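Cobalamin biosynthesis protein (cbiD) (Archaeoglobus fulgidus, PDB 1SR8) probably methylates C-1 of cobalt-precorrin-5B, using S-adenosyl-L-methionine, to give cobalt-precorrin-6A in the anaerobic route to adenosylcobalamin. Local coordinates at residues A[9-14]-A[202-207]; A[209-214]-A[243-248]. All coordinates share one frame; numbering follows the deposited sequence.

Contact 1 (A[9-14]-A[202-207])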
# COMPACT_ATOMS: atom_id res chain seq x y z
N TYR A 9 -2.00 -8.68 -12.98
CA TYR A 9 -1.26 -9.41 -13.99
C TYR A 9 -1.44 -10.90 -13.71
O TYR A 9 -1.94 -11.29 -12.65
CB TYR A 9 0.23 -9.04 -13.96
CG TYR A 9 0.83 -9.02 -12.57
CD1 TYR A 9 0.93 -10.18 -11.81
CD2 TYR A 9 1.31 -7.83 -12.02
CE1 TYR A 9 1.47 -10.16 -10.53
CE2 TYR A 9 1.86 -7.80 -10.74
CZ TYR A 9 1.94 -8.97 -10.00
OH TYR A 9 2.48 -8.94 -8.73
N ARG A 10 -1.03 -11.72 -14.66
CA ARG A 10 -1.13 -13.16 -14.52
C ARG A 10 0.20 -13.75 -14.10
O ARG A 10 1.26 -13.22 -14.43
CB ARG A 10 -1.56 -13.79 -15.84
CG ARG A 10 -1.40 -15.28 -15.87
CD ARG A 10 -1.67 -15.86 -17.24
NE ARG A 10 -1.75 -17.31 -17.16
CZ ARG A 10 -2.28 -18.08 -18.10
NH1 ARG A 10 -2.79 -17.54 -19.20
NH2 ARG A 10 -2.33 -19.40 -17.93
N TYR A 11 0.14 -14.85 -13.36
CA TYR A 11 1.35 -15.52 -12.91
C TYR A 11 1.63 -16.68 -13.85
O TYR A 11 0.72 -17.41 -14.24
CB TYR A 11 1.19 -16.04 -11.48
CG TYR A 11 1.24 -14.97 -10.41
CD1 TYR A 11 0.07 -14.43 -9.87
CD2 TYR A 11 2.46 -14.48 -9.95
CE1 TYR A 11 0.12 -13.44 -8.90
CE2 TYR A 11 2.52 -13.48 -8.98
CZ TYR A 11 1.35 -12.97 -8.46
OH TYR A 11 1.42 -11.98 -7.50
N PRO A 12 2.91 -16.85 -14.25
CA PRO A 12 3.29 -17.95 -15.15
C PRO A 12 2.78 -19.26 -14.57
O PRO A 12 3.10 -19.60 -13.43
CB PRO A 12 4.81 -17.87 -15.15
CG PRO A 12 5.06 -16.40 -15.00
CD PRO A 12 4.08 -16.02 -13.92
N GLU A 13 1.98 -20.00 -15.33
CA GLU A 13 1.44 -21.25 -14.82
C GLU A 13 2.50 -22.23 -14.32
O GLU A 13 2.22 -23.08 -13.49
CB GLU A 13 0.59 -21.95 -15.89
CG GLU A 13 -0.10 -23.18 -15.34
CD GLU A 13 -0.76 -24.02 -16.42
OE1 GLU A 13 -0.03 -24.50 -17.32
OE2 GLU A 13 -2.00 -24.18 -16.35
N LYS A 14 3.71 -22.11 -14.83
CA LYS A 14 4.79 -22.99 -14.43
C LYS A 14 5.40 -22.62 -13.07
O LYS A 14 6.25 -23.34 -12.54
CB LYS A 14 5.88 -23.00 -15.50
CG LYS A 14 6.33 -21.62 -15.93
CD LYS A 14 7.38 -21.72 -17.02
CE LYS A 14 7.98 -20.35 -17.33
NZ LYS A 14 9.05 -20.44 -18.36
N LEU A 202 9.46 -8.15 -13.74
CA LEU A 202 9.90 -7.99 -15.12
C LEU A 202 9.56 -9.28 -15.87
O LEU A 202 9.06 -9.23 -17.00
CB LEU A 202 11.41 -7.73 -15.20
CG LEU A 202 12.05 -7.82 -16.59
CD1 LEU A 202 11.35 -6.88 -17.56
CD2 LEU A 202 13.52 -7.47 -16.48
N LYS A 203 9.82 -10.42 -15.24
CA LYS A 203 9.52 -11.71 -15.84
C LYS A 203 8.03 -11.87 -16.03
O LYS A 203 7.58 -12.45 -17.03
CB LYS A 203 10.05 -12.84 -14.95
CG LYS A 203 11.55 -12.86 -14.80
CD LYS A 203 11.99 -14.04 -13.96
CE LYS A 203 13.50 -14.09 -13.80
NZ LYS A 203 13.90 -15.25 -12.94
N ILE A 204 7.25 -11.38 -15.07
CA ILE A 204 5.80 -11.46 -15.17
C ILE A 204 5.34 -10.62 -16.36
O ILE A 204 4.42 -10.99 -17.09
CB ILE A 204 5.11 -10.93 -13.90
CG1 ILE A 204 5.45 -11.84 -12.71
CG2 ILE A 204 3.60 -10.84 -14.11
CD1 ILE A 204 4.86 -11.39 -11.38
N ALA A 205 6.00 -9.48 -16.55
CA ALA A 205 5.68 -8.56 -17.63
C ALA A 205 6.13 -9.09 -18.99
O ALA A 205 5.80 -8.50 -20.02
CB ALA A 205 6.31 -7.21 -17.37
N MET A 206 6.88 -10.18 -18.99
CA MET A 206 7.36 -10.77 -20.23
C MET A 206 6.25 -11.57 -20.90
O MET A 206 6.38 -11.99 -22.05
CB MET A 206 8.55 -11.69 -19.96
CG MET A 206 9.73 -10.99 -19.34
SD MET A 206 10.90 -10.31 -20.51
CE MET A 206 12.34 -10.77 -19.71
N GLN A 207 5.15 -11.80 -20.19
CA GLN A 207 4.03 -12.55 -20.75
C GLN A 207 3.18 -11.64 -21.63
O GLN A 207 2.25 -12.10 -22.28
CB GLN A 207 3.14 -13.10 -19.64
CG GLN A 207 3.80 -14.06 -18.71
CD GLN A 207 3.01 -14.24 -17.44
OE1 GLN A 207 2.99 -13.35 -16.58
NE2 GLN A 207 2.33 -15.38 -17.31
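Ile204 of helix 195-204 lays both branches against Tyr9 of the N-terminal loop and touches Tyr11 with the tip of the longer one, a worked example of how one branched side chain can hold an irregular segment against a helix. Its first torsion (chi1 -65°) sets CG2 anti to the backbone N and CG1 beside that N, anti to the carbonyl carbon, which carries CD1 to both rings. Ile204 CG2 lies 3.6 Å from Tyr9 CD1, while Ile204 CD1 reaches further along the same ring to 3.7 Å from Tyr9 CE1. That terminal methyl also touches the second ring, Ile204 CD1 to Tyr11 CE2 being 4.0 Å. Both rings meet the isoleucine obliquely, and Ile31 of strand 30-33 packs on both.

The second group centres on Gln207, whose extended chain runs roughly at right angles to Pro12. Gln207 CD is 3.8 Å from Pro12 CG, and Gln207 CD lies 3.6 Å from Arg10 O. An alanine at Gln207 would take away the carboxamide and is likely to open a gap beside the Pro12 ring.

Tyr208, the next residue after segment 202-207, bonds the loop backbone through its hydroxyl at Arg10 N, and Asp4 bonds the Tyr11 hydroxyl. The chemistry implies a divided contact: an apolar isoleucine-tyrosine part beside a polar amide set near Arg10 O.

Contact 2 (A[209-214]-A[243-248])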
# COMPACT_ATOMS: atom_id res chain seq x y z
N HIS A 209 3.14 -8.40 -24.58
CA HIS A 209 3.94 -7.71 -25.58
C HIS A 209 3.99 -6.22 -25.27
O HIS A 209 5.05 -5.60 -25.31
CB HIS A 209 3.38 -7.95 -26.98
CG HIS A 209 4.16 -7.25 -28.05
ND1 HIS A 209 5.49 -7.51 -28.29
CD2 HIS A 209 3.81 -6.24 -28.89
CE1 HIS A 209 5.93 -6.70 -29.24
NE2 HIS A 209 4.94 -5.92 -29.62
N ARG A 210 2.83 -5.65 -24.97
CA ARG A 210 2.73 -4.23 -24.66
C ARG A 210 2.56 -4.05 -23.15
O ARG A 210 1.72 -4.70 -22.54
CB ARG A 210 1.54 -3.62 -25.39
CG ARG A 210 1.53 -3.93 -26.89
CD ARG A 210 0.42 -3.20 -27.64
NE ARG A 210 0.35 -3.60 -29.05
CZ ARG A 210 -0.22 -4.72 -29.49
NH1 ARG A 210 -0.79 -5.56 -28.63
NH2 ARG A 210 -0.22 -5.01 -30.78
N ILE A 211 3.37 -3.18 -22.56
CA ILE A 211 3.28 -2.95 -21.12
C ILE A 211 3.46 -1.48 -20.72
O ILE A 211 4.29 -0.77 -21.29
CB ILE A 211 4.34 -3.78 -20.33
CG1 ILE A 211 5.76 -3.36 -20.74
CG2 ILE A 211 4.10 -5.26 -20.54
CD1 ILE A 211 6.87 -3.71 -19.74
N ALA A 212 2.68 -1.05 -19.74
CA ALA A 212 2.80 0.31 -19.24
C ALA A 212 3.65 0.27 -17.96
O ALA A 212 3.29 -0.39 -16.98
CB ALA A 212 1.42 0.89 -18.95
N ILE A 213 4.79 0.95 -17.98
CA ILE A 213 5.68 1.01 -16.82
C ILE A 213 5.28 2.25 -16.00
O ILE A 213 5.58 3.38 -16.39
CB ILE A 213 7.16 1.15 -17.26
CG1 ILE A 213 7.50 0.06 -18.28
CG2 ILE A 213 8.09 1.05 -16.05
CD1 ILE A 213 8.84 0.27 -18.98
N THR A 214 4.59 2.04 -14.88
CA THR A 214 4.13 3.15 -14.06
C THR A 214 4.88 3.31 -12.74
O THR A 214 5.48 2.37 -12.24
CB THR A 214 2.61 3.03 -13.80
OG1 THR A 214 2.35 1.99 -12.85
CG2 THR A 214 1.91 2.70 -15.11
N LEU A 243 12.65 -1.47 -18.51
CA LEU A 243 13.01 -1.18 -19.90
C LEU A 243 13.76 -2.32 -20.60
O LEU A 243 14.01 -2.24 -21.81
CB LEU A 243 13.83 0.12 -19.97
CG LEU A 243 13.01 1.39 -19.72
CD1 LEU A 243 13.91 2.61 -19.76
CD2 LEU A 243 11.91 1.50 -20.77
N LYS A 244 14.11 -3.36 -19.86
CA LYS A 244 14.80 -4.52 -20.44
C LYS A 244 13.77 -5.37 -21.16
O LYS A 244 14.11 -6.29 -21.89
CB LYS A 244 15.47 -5.37 -19.36
CG LYS A 244 16.63 -4.71 -18.62
CD LYS A 244 17.17 -5.68 -17.56
CE LYS A 244 18.40 -5.14 -16.83
NZ LYS A 244 18.97 -6.15 -15.88
N HIS A 245 12.50 -5.07 -20.93
CA HIS A 245 11.42 -5.80 -21.59
C HIS A 245 11.62 -5.61 -23.09
O HIS A 245 11.92 -4.50 -23.55
CB HIS A 245 10.06 -5.24 -21.14
CG HIS A 245 8.88 -6.00 -21.64
ND1 HIS A 245 8.38 -5.84 -22.92
CD2 HIS A 245 8.09 -6.92 -21.04
CE1 HIS A 245 7.32 -6.62 -23.07
NE2 HIS A 245 7.13 -7.29 -21.95
N PRO A 246 11.47 -6.68 -23.87
CA PRO A 246 11.65 -6.63 -25.33
C PRO A 246 10.47 -6.21 -26.20
O PRO A 246 10.62 -6.09 -27.42
CB PRO A 246 12.11 -8.04 -25.65
CG PRO A 246 11.25 -8.86 -24.71
CD PRO A 246 11.34 -8.08 -23.41
N GLY A 247 9.30 -5.98 -25.61
CA GLY A 247 8.14 -5.60 -26.41
C GLY A 247 7.85 -4.12 -26.48
O GLY A 247 8.76 -3.30 -26.52
N GLU A 248 6.56 -3.78 -26.52
CA GLU A 248 6.10 -2.39 -26.57
C GLU A 248 5.95 -1.81 -25.16
O GLU A 248 5.13 -2.27 -24.36
CB GLU A 248 4.75 -2.29 -27.30
CG GLU A 248 4.81 -2.58 -28.78
CD GLU A 248 5.67 -1.59 -29.52
OE1 GLU A 248 5.43 -0.37 -29.37
OE2 GLU A 248 6.58 -2.02 -30.26
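Arg210 and Glu248 form the parallel bridge that begins the pairing of strands 210-214 and 248-253, central in a four-stranded parallel alpha/beta sheet. The tight part starts with the backbone. Glu248 is bonded to the residues flanking Arg210: its N donates to His209 O at 2.7 Å, tilted 29° from the carbonyl plane, and its O accepts from Ile211 N at the same length, in a straighter bond. Gly247 CA approaches His209 O to 3.3 Å in a CH...O contact, where a side chain would run into the carbonyl. Beside this bridge, a chi1 of 62° sets Ile211 CG1 between the backbone N and the carbonyl carbon, which brings CD1 over one face of the His245 ring, a CH-pi contact 3.9 Å from the centroid; Pro246 CD covers the opposite face. Further along the strand, Ile213 CD1 meets Leu243 CD2.

The exposed side is looser. Arg210 and Glu248 lie alongside, pointing the same way, yet touch through methylenes, Arg210 CG to Glu248 CB at 3.6 Å, their charged ends apart. The His209 ring turns one face to Glu248 N; its NE2 comes within 3.4 Å of Glu248 CG but stays 4.3 Å from Glu248 OE2.

Along the chain the two contacts come in series: helix 195-204 of contact 1 and strand 210-214 of contact 2 are successive elements, joined by a short turn. Their centres are about 13 Å apart, on the same side of the chain's centre, and they touch. His245 NE2 of contact 2 makes a weak hydrogen bond to Ala205 O of contact 1, and Met206 packs on Pro246. The parallel sheet ties them further, since Ile204 and Ala205 rest on Phe233 of strand 231-234, which pairs with strand 210-214. The N-terminal loop is thus joined through segment 202-207 to the side of the sheet where strands 210-214 and 248-253 begin, linking the chain's beginning to its C-terminal sheet.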